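Long-range contacts in inactive Zymogen C11 Protease (Parabacteroides distasonis, PDB 6MZO), which is probably a clostripain-like (family C11) cysteine protease of clan CD, captured here as its inactive zymogen: residues K305-K310 against N326-L331; G183-I188 against Q263-L268; D43-G48 against D201-E206. One frame throughout, in Å; residues are numbered along the deposited sequence.

Contact 1. Residues K305-K310 against N326-L331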
# COMPACT_ATOMS: atom_id res chain seq x y z
N LYS A 305 -7.18 -0.16 12.15
CA LYS A 305 -6.88 1.16 11.60
C LYS A 305 -6.43 2.08 12.71
O LYS A 305 -6.82 1.93 13.90
CB LYS A 305 -8.06 1.74 10.87
CG LYS A 305 -9.22 2.14 11.83
CD LYS A 305 -10.32 2.90 11.04
CE LYS A 305 -11.39 3.36 12.03
NZ LYS A 305 -12.04 2.17 12.56
N ALA A 306 -5.57 3.02 12.38
CA ALA A 306 -5.16 3.99 13.37
C ALA A 306 -4.76 5.27 12.68
O ALA A 306 -4.23 5.26 11.57
CB ALA A 306 -4.02 3.47 14.23
N THR A 307 -5.01 6.39 13.37
CA THR A 307 -4.56 7.66 12.85
C THR A 307 -4.15 8.63 13.98
O THR A 307 -4.72 8.62 15.10
CB THR A 307 -5.68 8.36 12.02
OG1 THR A 307 -5.19 9.59 11.50
CG2 THR A 307 -6.95 8.65 12.92
N THR A 308 -3.22 9.51 13.64
CA THR A 308 -2.87 10.66 14.48
C THR A 308 -3.93 11.77 14.26
O THR A 308 -4.77 11.64 13.37
CB THR A 308 -1.45 11.18 14.11
OG1 THR A 308 -1.36 11.35 12.70
CG2 THR A 308 -0.36 10.15 14.53
N PRO A 309 -3.86 12.87 15.03
CA PRO A 309 -4.81 13.96 14.83
C PRO A 309 -4.72 14.61 13.44
O PRO A 309 -5.77 14.96 12.88
CB PRO A 309 -4.45 14.94 15.94
CG PRO A 309 -3.82 14.13 16.96
CD PRO A 309 -2.99 13.14 16.19
N LYS A 310 -3.52 14.67 12.85
CA LYS A 310 -3.36 15.18 11.49
C LYS A 310 -2.66 14.22 10.59
O LYS A 310 -2.01 13.29 11.08
CB LYS A 310 -2.55 16.46 11.53
CG LYS A 310 -3.30 17.56 12.39
CD LYS A 310 -2.81 19.01 12.25
CE LYS A 310 -3.50 19.96 13.30
NZ LYS A 310 -5.00 19.88 13.20
N ASN A 326 -10.41 14.45 10.68
CA ASN A 326 -11.59 14.55 11.52
C ASN A 326 -12.50 13.32 11.39
O ASN A 326 -13.24 13.03 12.32
CB ASN A 326 -12.41 15.82 11.20
CG ASN A 326 -11.63 17.11 11.43
OD1 ASN A 326 -11.67 18.03 10.60
ND2 ASN A 326 -10.91 17.19 12.55
N LYS A 327 -12.44 12.61 10.26
CA LYS A 327 -13.21 11.37 10.01
C LYS A 327 -12.22 10.37 9.48
O LYS A 327 -11.46 10.72 8.59
CB LYS A 327 -14.34 11.55 9.00
CG LYS A 327 -15.45 12.51 9.61
CD LYS A 327 -16.53 12.73 8.61
CE LYS A 327 -17.60 13.67 9.22
NZ LYS A 327 -18.62 14.01 8.18
N TYR A 328 -12.22 9.15 10.00
CA TYR A 328 -11.16 8.22 9.54
C TYR A 328 -11.71 6.83 9.47
O TYR A 328 -11.90 6.17 10.54
CB TYR A 328 -9.97 8.30 10.52
CG TYR A 328 -8.85 7.40 10.07
CD1 TYR A 328 -8.19 7.68 8.93
CD2 TYR A 328 -8.47 6.25 10.82
CE1 TYR A 328 -7.17 6.85 8.43
CE2 TYR A 328 -7.43 5.42 10.35
CZ TYR A 328 -6.81 5.74 9.17
OH TYR A 328 -5.83 4.94 8.65
N SER A 329 -11.96 6.32 8.23
CA SER A 329 -12.50 4.94 8.10
C SER A 329 -11.39 3.90 7.80
O SER A 329 -11.62 2.68 7.85
CB SER A 329 -13.60 4.94 7.00
OG SER A 329 -12.98 5.13 5.72
N GLY A 330 -10.18 4.39 7.54
CA GLY A 330 -9.03 3.52 7.22
C GLY A 330 -8.95 3.24 5.72
O GLY A 330 -8.00 2.64 5.28
N LEU A 331 -9.93 3.72 4.93
CA LEU A 331 -9.85 3.53 3.46
C LEU A 331 -10.17 4.87 2.79
O LEU A 331 -11.07 5.56 3.19
CB LEU A 331 -10.84 2.49 2.91
CG LEU A 331 -10.41 1.02 3.23
CD1 LEU A 331 -11.56 0.11 2.77
CD2 LEU A 331 -9.19 0.71 2.48
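The ring of Tyr-328 packs against Thr-307 and the aliphatic part of Lys-305 in a largely apolar surface contact, where the loop between strands 321-324 and 332-334 lies on 302-307, one of the two edge strands of the main sheet. Thr-307 CB sits over one ring face, 3.7 Å from the centroid and only 10° off the normal, a clear CH-pi contact; its CG2 comes down on Tyr-328 CD2 at 3.5 Å. The opposite face is covered by Gly-330 N, so the ring is gripped between its own loop and the strand. Thr-307 keeps its rotation because OG1, trans to the backbone N (chi1 -179°), binds a lone pair of Thr-308 O at 2.8 Å and leaves the methyl turned to the tyrosine. Lys-305 slides past in the opposite direction: its CB meets Tyr-328 CE2 at 3.8 Å, while its CE lies 3.2 Å from Tyr-328 O. The backbone of Gly-330 comes so close that a CB there would crowd Lys-305 CB. Beyond the ring, Tyr-328 OH is hydrogen-bonded to Ile-227 O on the neighbouring strand. Truncating Tyr-328 to alanine would probably open a gap between Thr-307 and Gly-330 and deprive Ile-227 O of its phenol partner. This is a loop laid over the last antiparallel strand pair, 226-231 and 302-307, that ends the central sheet of a caspase-like alpha/beta fold.

Contact 2. Residues G183-I188 against Q263-L268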
# COMPACT_ATOMS: atom_id res chain seq x y z
N GLY A 183 -1.36 -0.76 4.50
CA GLY A 183 -0.99 0.47 3.80
C GLY A 183 -1.53 1.68 4.49
O GLY A 183 -2.11 1.57 5.58
N SER A 184 -1.30 2.82 3.87
CA SER A 184 -1.84 4.10 4.39
C SER A 184 -2.83 4.65 3.44
O SER A 184 -2.60 4.66 2.22
CB SER A 184 -0.71 5.12 4.61
OG SER A 184 -1.23 6.42 5.01
N PRO A 185 -3.95 5.16 3.95
CA PRO A 185 -4.85 5.93 3.07
C PRO A 185 -4.35 7.29 2.73
O PRO A 185 -4.95 7.92 1.87
CB PRO A 185 -6.16 6.03 3.84
CG PRO A 185 -5.73 5.85 5.33
CD PRO A 185 -4.52 4.92 5.32
N THR A 186 -3.30 7.76 3.40
CA THR A 186 -2.77 9.11 3.13
C THR A 186 -1.33 9.00 2.69
O THR A 186 -0.99 7.91 2.15
CB THR A 186 -2.93 10.10 4.34
OG1 THR A 186 -2.17 9.66 5.48
CG2 THR A 186 -4.40 10.13 4.66
N GLU A 187 -0.50 10.03 2.85
CA GLU A 187 0.90 9.94 2.42
C GLU A 187 1.73 9.32 3.52
O GLU A 187 1.43 9.43 4.71
CB GLU A 187 1.44 11.32 2.02
CG GLU A 187 0.77 11.79 0.78
CD GLU A 187 1.41 13.04 0.16
OE1 GLU A 187 2.53 13.44 0.54
OE2 GLU A 187 0.76 13.58 -0.73
N ILE A 188 2.76 8.56 3.10
CA ILE A 188 3.80 8.15 3.98
C ILE A 188 5.00 8.82 3.42
O ILE A 188 5.33 8.64 2.24
CB ILE A 188 4.06 6.69 3.95
CG1 ILE A 188 2.78 5.94 4.27
CG2 ILE A 188 5.17 6.36 4.93
CD1 ILE A 188 2.94 4.38 4.18
N GLN A 263 -14.16 14.69 4.04
CA GLN A 263 -12.87 14.58 4.64
C GLN A 263 -11.82 14.26 3.56
O GLN A 263 -11.87 13.23 2.91
CB GLN A 263 -12.85 13.46 5.71
CG GLN A 263 -11.44 13.01 6.17
CD GLN A 263 -10.75 14.01 7.04
OE1 GLN A 263 -11.28 14.43 8.07
NE2 GLN A 263 -9.57 14.43 6.64
N ILE A 264 -10.84 15.15 3.42
CA ILE A 264 -9.77 14.90 2.43
C ILE A 264 -8.89 13.71 2.82
O ILE A 264 -8.57 13.57 4.01
CB ILE A 264 -8.88 16.15 2.28
CG1 ILE A 264 -9.65 17.21 1.57
CG2 ILE A 264 -7.58 15.85 1.46
CD1 ILE A 264 -8.98 18.56 1.75
N MET A 265 -8.48 12.89 1.85
CA MET A 265 -7.42 11.89 2.12
C MET A 265 -6.20 12.21 1.28
O MET A 265 -5.08 12.11 1.79
CB MET A 265 -7.93 10.44 1.83
CG MET A 265 -8.87 10.00 2.97
SD MET A 265 -7.93 9.47 4.47
CE MET A 265 -8.77 10.36 5.79
N GLU A 266 -6.41 12.58 0.02
CA GLU A 266 -5.31 12.92 -0.87
C GLU A 266 -5.15 14.43 -1.00
O GLU A 266 -6.13 15.16 -1.12
CB GLU A 266 -5.52 12.29 -2.25
CG GLU A 266 -4.47 12.66 -3.28
CD GLU A 266 -5.00 13.60 -4.35
OE1 GLU A 266 -6.10 13.34 -4.87
OE2 GLU A 266 -4.31 14.59 -4.66
N TYR A 267 -3.90 14.89 -0.98
CA TYR A 267 -3.62 16.32 -1.10
C TYR A 267 -2.32 16.57 -1.86
O TYR A 267 -1.33 17.01 -1.29
CB TYR A 267 -3.55 16.97 0.29
CG TYR A 267 -3.72 18.47 0.27
CD1 TYR A 267 -4.97 19.04 0.08
CD2 TYR A 267 -2.63 19.31 0.45
CE1 TYR A 267 -5.13 20.42 0.06
CE2 TYR A 267 -2.78 20.69 0.43
CZ TYR A 267 -4.03 21.23 0.24
OH TYR A 267 -4.19 22.60 0.22
N LEU A 268 -2.34 16.30 -3.16
CA LEU A 268 -1.17 16.50 -4.01
C LEU A 268 -1.23 17.87 -4.68
O LEU A 268 -0.20 18.41 -5.10
CB LEU A 268 -1.08 15.40 -5.07
CG LEU A 268 -0.94 13.97 -4.54
CD1 LEU A 268 -1.47 12.97 -5.56
CD2 LEU A 268 0.51 13.67 -4.19
O HOH W 1 1.18 16.05 -1.28
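Met-265 fills the tight end of this contact, its sulfur set against Pro-185 and Thr-186 in the loop that leaves strand 178-183. The methionine chain bends at chi2 (-78°), which folds SD back to the other loop: it lies 3.6 Å from Thr-186 CG2 and 3.9 Å from Pro-185 CB. The same Thr-186 methyl also comes to 3.6 Å from Met-265 O, so it touches both backbone and side chain of the one residue. An ST turn, in which Thr-186 N donates to Ser-184 OG at 2.9 Å, shapes the loop here, and Thr-186 OG1 is bound to Thr-226 on strand 226-231.

At the looser end the segments meet through Glu-187, whose extended chain carries the carboxylate across to Leu-268. OE2 is 3.5 Å from Leu-268 CD2, but its polar link is indirect: one water donates to Glu-187 OE2 at 2.6 Å and to Tyr-267 O at 2.7 Å. OE1 accepts from Ala-314 N. With no direct hydrogen bond between the loops, the join rests on packing round the methionine sulfur, a carboxylate-to-methyl touch and a bridging water; donors to both oxygens would probably help a charged Glu-187 tolerate burial near the like charge of Glu-266.

Contact 3. Residues D43-G48 against D201-E206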
# COMPACT_ATOMS: atom_id res chain seq x y z
N ASP A 43 15.41 -8.61 16.40
CA ASP A 43 14.29 -9.58 16.54
C ASP A 43 14.65 -11.01 16.15
O ASP A 43 14.02 -11.97 16.64
CB ASP A 43 13.15 -9.19 15.65
CG ASP A 43 12.40 -7.92 16.12
OD1 ASP A 43 12.68 -7.43 17.23
OD2 ASP A 43 11.56 -7.50 15.32
N GLY A 44 15.61 -11.11 15.25
CA GLY A 44 15.75 -12.43 14.57
C GLY A 44 14.62 -12.70 13.61
O GLY A 44 13.68 -11.90 13.47
N LEU A 45 14.73 -13.79 12.86
CA LEU A 45 13.81 -13.97 11.77
C LEU A 45 12.99 -15.24 11.85
O LEU A 45 12.37 -15.60 10.84
CB LEU A 45 14.57 -14.00 10.43
CG LEU A 45 15.27 -12.66 10.12
CD1 LEU A 45 16.04 -12.85 8.77
CD2 LEU A 45 14.23 -11.55 10.10
N ASN A 46 12.96 -15.92 13.02
CA ASN A 46 12.18 -17.12 13.18
C ASN A 46 12.40 -18.10 12.03
O ASN A 46 11.46 -18.66 11.53
CB ASN A 46 10.69 -16.68 13.28
CG ASN A 46 9.79 -17.78 13.80
OD1 ASN A 46 10.21 -18.58 14.64
ND2 ASN A 46 8.56 -17.83 13.30
N ASN A 47 13.67 -18.31 11.66
CA ASN A 47 14.05 -19.27 10.63
C ASN A 47 13.55 -18.93 9.24
O ASN A 47 13.61 -19.82 8.35
CB ASN A 47 13.59 -20.72 11.03
CG ASN A 47 14.13 -21.13 12.38
OD1 ASN A 47 13.42 -21.68 13.26
ND2 ASN A 47 15.40 -20.83 12.60
N GLY A 48 13.10 -17.71 9.05
CA GLY A 48 12.63 -17.28 7.72
C GLY A 48 13.76 -16.72 6.82
O GLY A 48 14.91 -16.56 7.29
N ASP A 201 7.78 -9.31 13.40
CA ASP A 201 6.35 -9.50 13.09
C ASP A 201 6.15 -10.05 11.71
O ASP A 201 5.15 -10.83 11.53
CB ASP A 201 5.59 -8.16 13.28
CG ASP A 201 5.57 -7.72 14.75
OD1 ASP A 201 5.55 -8.59 15.65
OD2 ASP A 201 5.61 -6.49 15.02
N MET A 202 6.99 -9.67 10.73
CA MET A 202 6.78 -10.24 9.37
C MET A 202 7.06 -11.76 9.28
O MET A 202 6.66 -12.38 8.31
CB MET A 202 7.70 -9.53 8.32
CG MET A 202 7.45 -8.09 8.28
SD MET A 202 8.69 -7.50 6.93
CE MET A 202 8.94 -5.82 7.33
N PHE A 203 7.79 -12.30 10.26
CA PHE A 203 8.32 -13.67 10.15
C PHE A 203 7.71 -14.62 11.20
O PHE A 203 8.16 -15.74 11.29
CB PHE A 203 9.85 -13.63 10.27
CG PHE A 203 10.51 -13.20 9.01
CD1 PHE A 203 10.66 -14.10 7.97
CD2 PHE A 203 10.93 -11.85 8.78
CE1 PHE A 203 11.26 -13.75 6.81
CE2 PHE A 203 11.51 -11.47 7.62
CZ PHE A 203 11.67 -12.40 6.57
N LYS A 204 6.76 -14.17 12.02
CA LYS A 204 5.98 -15.14 12.89
C LYS A 204 5.31 -16.21 11.98
O LYS A 204 5.04 -15.97 10.78
CB LYS A 204 4.96 -14.40 13.70
CG LYS A 204 5.69 -13.47 14.75
CD LYS A 204 4.69 -12.70 15.60
CE LYS A 204 5.44 -11.67 16.45
NZ LYS A 204 4.44 -10.84 17.24
N LYS A 205 5.07 -17.37 12.56
CA LYS A 205 4.52 -18.48 11.73
C LYS A 205 3.36 -17.99 10.90
O LYS A 205 3.35 -18.28 9.68
CB LYS A 205 4.14 -19.62 12.66
CG LYS A 205 3.80 -20.92 11.93
CD LYS A 205 3.78 -21.99 12.99
CE LYS A 205 2.83 -23.06 12.56
NZ LYS A 205 3.36 -23.84 11.46
N GLU A 206 2.39 -17.29 11.52
CA GLU A 206 1.45 -16.42 10.83
C GLU A 206 2.01 -15.00 10.91
O GLU A 206 2.37 -14.55 12.01
CB GLU A 206 0.11 -16.44 11.44
CG GLU A 206 -0.54 -17.87 11.30
CD GLU A 206 -1.90 -18.01 11.92
OE1 GLU A 206 -2.61 -17.00 12.09
OE2 GLU A 206 -2.28 -19.18 12.23
O HOH W 2 8.88 -7.03 15.17
O HOH W 3 9.79 -17.18 9.42
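Apolar packing centres on Phe-203 of segment 201-206, which lies beside Leu-45 with both side chains pointing the same way. Leu-45 CB is over one face of the ring, its CD2 is 3.6 Å from Phe-203 CD2, and Leu-50 of strand 49-54 touches both residues. Gly-48 CA approaches Phe-203 CD1 at 3.7 Å, and a CB at Gly-48 would run into the ring.

Direct hydrogen bonding across the contact is one bond: Asn-46 ND2 donates to Phe-203 O at 2.9 Å, with an N-H...O angle of 166° and the donor 19° from the carbonyl plane. The amide is delivered by a CG trans to the backbone N (chi1 -166°), from a residue inside the type I' turn that Gly-48 N closes on Leu-45 O at 2.9 Å.

Water joins the segments near Asp-43: a molecule donates to Asp-43 OD2 at 2.7 Å and accepts from Asp-201 N at 3.1 Å, while that carboxylate oxygen also takes Gly-200 N.

Charge works within 201-206, where Lys-204 NZ bridges to Asp-201 OD1 at 3.0 Å. Lys-204 also pairs with Asp-208, and Asp-201 with Lys-215, so the two lysines probably offset the closeness of the carboxylates. No salt bridge crosses: a buried ring and one side-chain amide hydrogen bond hold the segments, the Lys-204 to Asp-201 bridge stays within 201-206, and Asp-43 reaches across through water.

Contact 2 is the buried one; contacts 1 and 3 lie at the surface. Contacts 1 and 2, their centres 10 Å apart, touch: Gln-263 OE1 probably accepts from Asn-326 N and Lys-327 N, and Pro-185 packs on the hydroxyl of Tyr-328. Contact 1 lays a loop on strand 302-307, while contact 2 joins the loop after 178-183 to the one before 275-277; both have side chains on strand 226-231. Contact 3 stands alone, centred about 30 Å from contact 2 across the chain's centre, joining helix 195-203 to the turn before strand 49-54. A phenol ring carries contact 1 and a thioether contact 2, whereas contact 3 adds a side-chain amide hydrogen bond to aromatic packing.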